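Flagellar basal body protein (PDB 5NPY) probably builds part of the flagellar hook, the curved joint that passes motor rotation to the filament in Helicobacter pylori. Local coordinates at residues Ile195-Val208 with Ala351-Ile363. Sequence-based numbering, arbitrary orientation.
Sequences ISVNLNPKDHLKGV and AIKIPYYSTEVDI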
ATOM      1  N   ILE A 195      -2.704  -1.225   0.961  1.00 20.92           N
ATOM      2  CA  ILE A 195      -2.751  -0.527  -0.324  1.00 25.73           C
ATOM      3  C   ILE A 195      -3.849   0.528  -0.291  1.00 22.64           C
ATOM      4  O   ILE A 195      -4.886   0.378   0.369  1.00 23.57           O
ATOM      5  CB  ILE A 195      -2.957  -1.462  -1.539  1.00 27.00           C
ATOM      6  CG1 ILE A 195      -4.298  -2.192  -1.446  1.00 13.19           C
ATOM      7  CG2 ILE A 195      -1.762  -2.405  -1.696  1.00 17.88           C
ATOM      8  CD1 ILE A 195      -4.688  -2.959  -2.700  1.00 16.13           C
ATOM      9  N   SER A 196      -3.590   1.622  -0.982  1.00 18.29           N
ATOM     10  CA  SER A 196      -4.607   2.608  -1.306  1.00 14.54           C
ATOM     11  C   SER A 196      -4.887   2.462  -2.793  1.00 21.06           C
ATOM     12  O   SER A 196      -3.966   2.552  -3.609  1.00 18.97           O
ATOM     13  CB  SER A 196      -4.161   4.028  -0.946  1.00 22.10           C
ATOM     14  OG  SER A 196      -2.780   4.278  -1.198  1.00 20.22           O
ATOM     15  N   VAL A 197      -6.145   2.188  -3.126  1.00 18.46           N
ATOM     16  CA  VAL A 197      -6.611   1.994  -4.493  1.00 13.25           C
ATOM     17  C   VAL A 197      -7.918   2.755  -4.657  1.00 25.32           C
ATOM     18  O   VAL A 197      -8.763   2.782  -3.752  1.00 21.35           O
ATOM     19  CB  VAL A 197      -6.803   0.491  -4.823  1.00 17.58           C
ATOM     20  CG1 VAL A 197      -7.791  -0.190  -3.849  1.00 14.39           C
ATOM     21  CG2 VAL A 197      -7.269   0.304  -6.214  1.00 13.30           C
ATOM     22  N   ASN A 198      -8.087   3.380  -5.802  1.00 23.05           N
ATOM     23  CA  ASN A 198      -9.370   3.951  -6.150  1.00 13.22           C
ATOM     24  C   ASN A 198     -10.039   2.982  -7.102  1.00 18.11           C
ATOM     25  O   ASN A 198      -9.386   2.450  -8.003  1.00 25.00           O
ATOM     26  CB  ASN A 198      -9.209   5.335  -6.773  1.00 22.92           C
ATOM     27  CG  ASN A 198     -10.535   5.956  -7.087  1.00 20.43           C
ATOM     28  OD1 ASN A 198     -11.192   6.478  -6.182  1.00 20.16           O
ATOM     29  ND2 ASN A 198     -10.920   5.960  -8.357  1.00 13.45           N
ATOM     30  N   LEU A 199     -11.325   2.728  -6.888  1.00 21.95           N
ATOM     31  CA  LEU A 199     -12.070   1.785  -7.718  1.00 21.91           C
ATOM     32  C   LEU A 199     -13.175   2.551  -8.427  1.00 24.05           C
ATOM     33  O   LEU A 199     -14.136   2.988  -7.792  1.00 28.24           O
ATOM     34  CB  LEU A 199     -12.639   0.637  -6.886  1.00 17.74           C
ATOM     35  CG  LEU A 199     -11.657  -0.314  -6.146  1.00 15.16           C
ATOM     36  CD1 LEU A 199     -12.412  -1.303  -5.294  1.00 13.22           C
ATOM     37  CD2 LEU A 199     -10.743  -1.071  -7.072  1.00 20.06           C
ATOM     38  N   ASN A 200     -13.034   2.716  -9.724  1.00 26.67           N
ATOM     39  CA  ASN A 200     -14.017   3.472 -10.490  1.00 22.34           C
ATOM     40  C   ASN A 200     -14.955   2.507 -11.189  1.00 25.04           C
ATOM     41  O   ASN A 200     -14.493   1.591 -11.891  1.00 22.55           O
ATOM     42  CB  ASN A 200     -13.323   4.374 -11.512  1.00 16.36           C
ATOM     43  CG  ASN A 200     -14.287   5.383 -12.178  1.00 20.31           C
ATOM     44  OD1 ASN A 200     -15.306   5.006 -12.737  1.00 20.77           O
ATOM     45  ND2 ASN A 200     -13.945   6.665 -12.116  1.00 22.29           N
ATOM     46  N   PRO A 201     -16.269   2.677 -11.022  1.00 27.88           N
ATOM     47  CA  PRO A 201     -17.225   1.679 -11.544  1.00 24.51           C
ATOM     48  C   PRO A 201     -17.416   1.718 -13.051  1.00 28.26           C
ATOM     49  O   PRO A 201     -18.177   0.896 -13.578  1.00 31.22           O
ATOM     50  CB  PRO A 201     -18.539   2.035 -10.817  1.00 32.05           C
ATOM     51  CG  PRO A 201     -18.380   3.499 -10.424  1.00 31.20           C
ATOM     52  CD  PRO A 201     -16.900   3.707 -10.175  1.00 23.03           C
ATOM     53  N   LYS A 202     -16.746   2.628 -13.766  1.00 25.96           N
ATOM     54  CA  LYS A 202     -16.945   2.781 -15.204  1.00 31.61           C
ATOM     55  C   LYS A 202     -15.651   2.637 -16.002  1.00 33.51           C
ATOM     56  O   LYS A 202     -15.604   3.044 -17.165  1.00 42.41           O
ATOM     57  CB  LYS A 202     -17.589   4.134 -15.515  1.00 35.03           C
ATOM     58  CG  LYS A 202     -18.741   4.495 -14.625  1.00 43.24           C
ATOM     59  CD  LYS A 202     -20.063   4.128 -15.263  1.00 62.36           C
ATOM     60  CE  LYS A 202     -21.213   4.678 -14.439  1.00 76.26           C
ATOM     61  NZ  LYS A 202     -22.532   4.373 -15.042  1.00 81.99           N
ATOM     62  N   ASP A 203     -14.595   2.092 -15.402  1.00 26.33           N
ATOM     63  CA  ASP A 203     -13.350   1.865 -16.124  1.00 35.05           C
ATOM     64  C   ASP A 203     -13.216   0.561 -16.907  1.00 41.38           C
ATOM     65  O   ASP A 203     -13.164   0.573 -18.140  1.00 55.88           O
ATOM     66  CB  ASP A 203     -12.152   1.890 -15.177  1.00 48.01           C
ATOM     67  CG  ASP A 203     -11.634   3.279 -14.895  1.00 54.73           C
ATOM     68  OD1 ASP A 203     -10.449   3.355 -14.488  1.00 52.86           O
ATOM     69  OD2 ASP A 203     -12.391   4.272 -15.054  1.00 49.89           O
ATOM     70  N   HIS A 204     -13.122  -0.565 -16.205  1.00 30.72           N
ATOM     71  CA  HIS A 204     -12.776  -1.827 -16.839  1.00 31.92           C
ATOM     72  C   HIS A 204     -13.942  -2.761 -16.581  1.00 26.58           C
ATOM     73  O   HIS A 204     -14.648  -2.641 -15.579  1.00 24.58           O
ATOM     74  CB  HIS A 204     -11.472  -2.491 -16.376  1.00 29.15           C
ATOM     75  CG  HIS A 204     -10.290  -1.569 -16.356  1.00 28.46           C
ATOM     76  ND1 HIS A 204      -9.325  -1.572 -17.342  1.00 28.83           N
ATOM     77  CD2 HIS A 204      -9.917  -0.618 -15.466  1.00 25.37           C
ATOM     78  CE1 HIS A 204      -8.410  -0.662 -17.061  1.00 36.73           C
ATOM     79  NE2 HIS A 204      -8.748  -0.068 -15.927  1.00 36.28           N
ATOM     80  N   LEU A 205     -14.147  -3.682 -17.517  1.00 30.34           N
ATOM     81  CA  LEU A 205     -15.179  -4.696 -17.424  1.00 28.81           C
ATOM     82  C   LEU A 205     -14.570  -6.048 -17.757  1.00 34.65           C
ATOM     83  O   LEU A 205     -13.577  -6.143 -18.487  1.00 37.60           O
ATOM     84  CB  LEU A 205     -16.339  -4.412 -18.374  1.00 20.87           C
ATOM     85  CG  LEU A 205     -17.152  -3.157 -18.064  1.00 29.38           C
ATOM     86  CD1 LEU A 205     -17.793  -2.592 -19.366  1.00 17.82           C
ATOM     87  CD2 LEU A 205     -18.228  -3.440 -16.963  1.00 17.69           C
ATOM     88  N   LYS A 206     -15.165  -7.091 -17.185  1.00 28.80           N
ATOM     89  CA  LYS A 206     -14.888  -8.466 -17.547  1.00 25.74           C
ATOM     90  C   LYS A 206     -16.215  -9.176 -17.792  1.00 38.21           C
ATOM     91  O   LYS A 206     -17.261  -8.804 -17.235  1.00 24.04           O
ATOM     92  CB  LYS A 206     -14.101  -9.215 -16.447  1.00 26.33           C
ATOM     93  CG  LYS A 206     -12.621  -8.914 -16.355  1.00 31.82           C
ATOM     94  CD  LYS A 206     -11.770  -9.862 -17.182  1.00 30.34           C
ATOM     95  CE  LYS A 206     -10.284  -9.526 -17.026  1.00 38.33           C
ATOM     96  NZ  LYS A 206      -9.571  -9.156 -18.288  1.00 38.64           N
ATOM     97  N   GLY A 207     -16.164 -10.198 -18.640  1.00 34.16           N
ATOM     98  CA  GLY A 207     -17.290 -11.090 -18.743  1.00 39.53           C
ATOM     99  C   GLY A 207     -17.676 -11.534 -17.349  1.00 37.21           C
ATOM    100  O   GLY A 207     -16.816 -11.784 -16.493  1.00 26.22           O
ATOM    101  N   VAL A 208     -18.981 -11.605 -17.101  1.00 29.19           N
ATOM    102  CA  VAL A 208     -19.442 -11.912 -15.768  1.00 29.60           C
ATOM    103  C   VAL A 208     -19.100 -13.351 -15.375  1.00 32.47           C
ATOM    104  O   VAL A 208     -19.085 -13.670 -14.181  1.00 27.20           O
ATOM    105  CB  VAL A 208     -20.947 -11.583 -15.701  1.00 29.93           C
ATOM    106  CG1 VAL A 208     -21.799 -12.744 -16.240  1.00 26.26           C
ATOM    107  CG2 VAL A 208     -21.326 -11.153 -14.296  1.00 28.33           C
ATOM    108  N   ALA A 351     -24.600 -10.901 -24.030  1.00 33.80           N
ATOM    109  CA  ALA A 351     -23.723 -11.329 -22.949  1.00 30.57           C
ATOM    110  C   ALA A 351     -23.501 -10.197 -21.954  1.00 33.70           C
ATOM    111  O   ALA A 351     -23.528  -9.011 -22.304  1.00 35.31           O
ATOM    112  CB  ALA A 351     -22.382 -11.824 -23.498  1.00 35.07           C
ATOM    113  N   ILE A 352     -23.257 -10.589 -20.707  1.00 25.75           N
ATOM    114  CA  ILE A 352     -23.275  -9.708 -19.546  1.00 25.34           C
ATOM    115  C   ILE A 352     -21.850  -9.525 -19.044  1.00 29.62           C
ATOM    116  O   ILE A 352     -21.077 -10.492 -18.996  1.00 17.06           O
ATOM    117  CB  ILE A 352     -24.175 -10.299 -18.438  1.00 32.49           C
ATOM    118  CG1 ILE A 352     -25.622 -10.363 -18.906  1.00 37.57           C
ATOM    119  CG2 ILE A 352     -24.062  -9.521 -17.151  1.00 34.97           C
ATOM    120  CD1 ILE A 352     -26.044  -9.152 -19.705  1.00 28.54           C
ATOM    121  N   LYS A 353     -21.509  -8.287 -18.649  1.00 21.38           N
ATOM    122  CA  LYS A 353     -20.204  -7.985 -18.074  1.00 19.38           C
ATOM    123  C   LYS A 353     -20.370  -7.309 -16.720  1.00 23.12           C
ATOM    124  O   LYS A 353     -21.427  -6.761 -16.395  1.00 14.69           O
ATOM    125  CB  LYS A 353     -19.363  -7.081 -18.991  1.00 35.49           C
ATOM    126  CG  LYS A 353     -18.953  -7.713 -20.312  1.00 39.31           C
ATOM    127  CD  LYS A 353     -18.011  -6.812 -21.093  1.00 33.93           C
ATOM    128  CE  LYS A 353     -17.661  -7.434 -22.428  1.00 35.79           C
ATOM    129  NZ  LYS A 353     -17.232  -6.404 -23.384  1.00 34.47           N
ATOM    130  N   ILE A 354     -19.281  -7.315 -15.956  1.00 29.21           N
ATOM    131  CA  ILE A 354     -19.251  -6.841 -14.574  1.00 21.94           C
ATOM    132  C   ILE A 354     -18.089  -5.862 -14.416  1.00 21.39           C
ATOM    133  O   ILE A 354     -17.006  -6.085 -14.976  1.00 31.81           O
ATOM    134  CB  ILE A 354     -19.128  -8.027 -13.600  1.00 29.27           C
ATOM    135  CG1 ILE A 354     -19.354  -7.593 -12.140  1.00 23.55           C
ATOM    136  CG2 ILE A 354     -17.766  -8.751 -13.782  1.00 14.53           C
ATOM    137  CD1 ILE A 354     -19.463  -8.783 -11.165  1.00 26.61           C
ATOM    138  N   PRO A 355     -18.268  -4.763 -13.690  1.00 23.89           N
ATOM    139  CA  PRO A 355     -17.142  -3.835 -13.470  1.00 18.09           C
ATOM    140  C   PRO A 355     -16.014  -4.506 -12.682  1.00 22.86           C
ATOM    141  O   PRO A 355     -16.250  -5.300 -11.768  1.00 18.16           O
ATOM    142  CB  PRO A 355     -17.779  -2.667 -12.699  1.00 15.03           C
ATOM    143  CG  PRO A 355     -19.274  -2.733 -13.062  1.00 14.98           C
ATOM    144  CD  PRO A 355     -19.558  -4.232 -13.212  1.00 16.92           C
ATOM    145  N   TYR A 356     -14.779  -4.178 -13.059  1.00 25.18           N
ATOM    146  CA  TYR A 356     -13.618  -5.004 -12.756  1.00 17.68           C
ATOM    147  C   TYR A 356     -12.431  -4.109 -12.440  1.00 20.50           C
ATOM    148  O   TYR A 356     -12.375  -2.954 -12.867  1.00 23.60           O
ATOM    149  CB  TYR A 356     -13.285  -5.941 -13.935  1.00 17.55           C
ATOM    150  CG  TYR A 356     -12.057  -6.809 -13.720  1.00 22.33           C
ATOM    151  CD1 TYR A 356     -10.834  -6.496 -14.302  1.00 24.35           C
ATOM    152  CD2 TYR A 356     -12.129  -7.953 -12.927  1.00 30.57           C
ATOM    153  CE1 TYR A 356      -9.711  -7.314 -14.106  1.00 23.38           C
ATOM    154  CE2 TYR A 356     -11.033  -8.750 -12.716  1.00 23.87           C
ATOM    155  CZ  TYR A 356      -9.834  -8.443 -13.300  1.00 24.85           C
ATOM    156  OH  TYR A 356      -8.769  -9.290 -13.077  1.00 30.70           O
ATOM    157  N   TYR A 357     -11.484  -4.649 -11.666  1.00 23.63           N
ATOM    158  CA  TYR A 357     -10.157  -4.048 -11.547  1.00 16.26           C
ATOM    159  C   TYR A 357      -9.204  -5.096 -10.982  1.00 20.10           C
ATOM    160  O   TYR A 357      -9.624  -6.158 -10.520  1.00 29.41           O
ATOM    161  CB  TYR A 357     -10.170  -2.775 -10.685  1.00 18.14           C
ATOM    162  CG  TYR A 357      -8.912  -1.925 -10.867  1.00 17.43           C
ATOM    163  CD1 TYR A 357      -8.483  -1.569 -12.141  1.00 14.02           C
ATOM    164  CD2 TYR A 357      -8.151  -1.514  -9.779  1.00 22.18           C
ATOM    165  CE1 TYR A 357      -7.332  -0.801 -12.335  1.00 18.26           C
ATOM    166  CE2 TYR A 357      -6.994  -0.747  -9.943  1.00 13.75           C
ATOM    167  CZ  TYR A 357      -6.596  -0.392 -11.244  1.00 26.27           C
ATOM    168  OH  TYR A 357      -5.475   0.356 -11.472  1.00 22.93           O
ATOM    169  N   SER A 358      -7.908  -4.792 -11.047  1.00 21.20           N
ATOM    170  CA  SER A 358      -6.872  -5.676 -10.522  1.00 19.37           C
ATOM    171  C   SER A 358      -5.677  -4.842 -10.085  1.00 23.81           C
ATOM    172  O   SER A 358      -5.361  -3.823 -10.705  1.00 32.80           O
ATOM    173  CB  SER A 358      -6.432  -6.725 -11.548  1.00 22.43           C
ATOM    174  OG  SER A 358      -5.936  -6.086 -12.696  1.00 29.11           O
ATOM    175  N   THR A 359      -5.053  -5.244  -8.983  1.00 20.69           N
ATOM    176  CA  THR A 359      -3.876  -4.568  -8.453  1.00 18.09           C
ATOM    177  C   THR A 359      -2.829  -5.627  -8.163  1.00 20.99           C
ATOM    178  O   THR A 359      -3.116  -6.824  -8.174  1.00 18.90           O
ATOM    179  CB  THR A 359      -4.188  -3.771  -7.179  1.00 23.53           C
ATOM    180  OG1 THR A 359      -4.515  -4.682  -6.113  1.00 19.12           O
ATOM    181  CG2 THR A 359      -5.362  -2.786  -7.444  1.00 13.63           C
ATOM    182  N   GLU A 360      -1.606  -5.180  -7.901  1.00 25.65           N
ATOM    183  CA  GLU A 360      -0.482  -6.094  -7.734  1.00 27.17           C
ATOM    184  C   GLU A 360       0.623  -5.353  -6.998  1.00 25.98           C
ATOM    185  O   GLU A 360       0.943  -4.218  -7.352  1.00 26.82           O
ATOM    186  CB  GLU A 360      -0.011  -6.613  -9.099  1.00 29.40           C
ATOM    187  CG  GLU A 360       1.127  -7.621  -9.077  1.00 44.06           C
ATOM    188  CD  GLU A 360       1.664  -7.926 -10.489  1.00 39.54           C
ATOM    189  OE1 GLU A 360       1.069  -8.775 -11.194  1.00 41.43           O
ATOM    190  OE2 GLU A 360       2.679  -7.308 -10.893  1.00 35.25           O
ATOM    191  N   VAL A 361       1.154  -5.979  -5.952  1.00 21.35           N
ATOM    192  CA  VAL A 361       2.174  -5.414  -5.073  1.00 14.05           C
ATOM    193  C   VAL A 361       3.366  -6.369  -5.042  1.00 32.29           C
ATOM    194  O   VAL A 361       3.193  -7.594  -4.961  1.00 26.88           O
ATOM    195  CB  VAL A 361       1.609  -5.208  -3.646  1.00 19.58           C
ATOM    196  CG1 VAL A 361       2.670  -4.698  -2.688  1.00 21.11           C
ATOM    197  CG2 VAL A 361       0.397  -4.257  -3.673  1.00 26.41           C
ATOM    198  N   ASP A 362       4.575  -5.812  -5.101  1.00 23.77           N
ATOM    199  CA  ASP A 362       5.776  -6.616  -4.934  1.00 30.74           C
ATOM    200  C   ASP A 362       5.955  -6.960  -3.464  1.00 21.29           C
ATOM    201  O   ASP A 362       5.990  -6.069  -2.610  1.00 23.77           O
ATOM    202  CB  ASP A 362       7.014  -5.875  -5.446  1.00 30.37           C
ATOM    203  CG  ASP A 362       6.967  -5.589  -6.944  1.00 37.65           C
ATOM    204  OD1 ASP A 362       7.594  -4.592  -7.380  1.00 45.73           O
ATOM    205  OD2 ASP A 362       6.333  -6.360  -7.689  1.00 29.79           O
ATOM    206  N   ILE A 363       6.087  -8.248  -3.165  1.00 17.77           N
ATOM    207  CA  ILE A 363       6.378  -8.666  -1.800  1.00 21.01           C
ATOM    208  C   ILE A 363       7.554  -9.627  -1.830  1.00 28.57           C
ATOM    209  O   ILE A 363       7.929 -10.154  -2.883  1.00 25.04           O
ATOM    210  CB  ILE A 363       5.161  -9.299  -1.095  1.00 23.61           C
ATOM    211  CG1 ILE A 363       4.786 -10.626  -1.760  1.00 22.25           C
ATOM    212  CG2 ILE A 363       3.983  -8.298  -1.087  1.00 16.54           C
ATOM    213  CD1 ILE A 363       3.766 -11.456  -0.969  1.00 17.94           C
TER
HETATM  214  O   HOH W   1     -12.379  -0.366 -13.056  1.00 29.18           O
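Ile-195 and Val-361 meet methyl to methyl, CG2 to CG2 at 3.5 Å, a tight fit for two carbons. This is the buried end of the contact. Strand 195-198 belongs to one sheet and strand 353-363 to another, and their axes come no closer than 9.4 Å. The side chains meet across the gap, as in a beta sandwich. Val-197 CG2 sits anti to the backbone N (chi1 57° places CG1 instead between N and the carbonyl carbon). It reaches both Thr-359 CG2 and the edge of the Tyr-357 ring at CE2. Leu-199 CD2 adds a touch to CD2 of that ring. Thr-359 OG1 is hydrogen-bonded to the Tyr-377 hydroxyl of the neighbouring strand 370-381.

After the type I turn Asn-200 to Asp-203 the chain drops onto the other strand and pairs with it antiparallel. Lys-206 N donates to Ile-354 O, and Ile-354 N donates back to Lys-206 O at 2.8 Å. Val-208 N to Ile-352 O continues the pairing. At His-204 the pairing is loose. There a water donates to Asn-200 O and Tyr-356 O and accepts from His-204 N, with 2.6 Å from the water to Tyr-356 O.

The more exposed side carries longer side chains. Lys-206 CG, anti to the carbonyl carbon (chi1 -77°), lies over one face of the Tyr-356 ring, 3.5 Å from its centroid, a CH-pi contact. The bend at chi2 brings CE near CE1 of the ring. The Tyr-356 hydroxyl is hydrogen-bonded to Glu-376. The His-204 ring lies obliquely against Tyr-357, planes at 34°.

One chain segment thus leaves a sheet-to-sheet apolar interface and becomes an edge partner of the opposing strand. Apolar packing dominates the first half; backbone hydrogen bonds, helped by apolar and CH-pi contacts, hold the second, with water joining turn and strand between them.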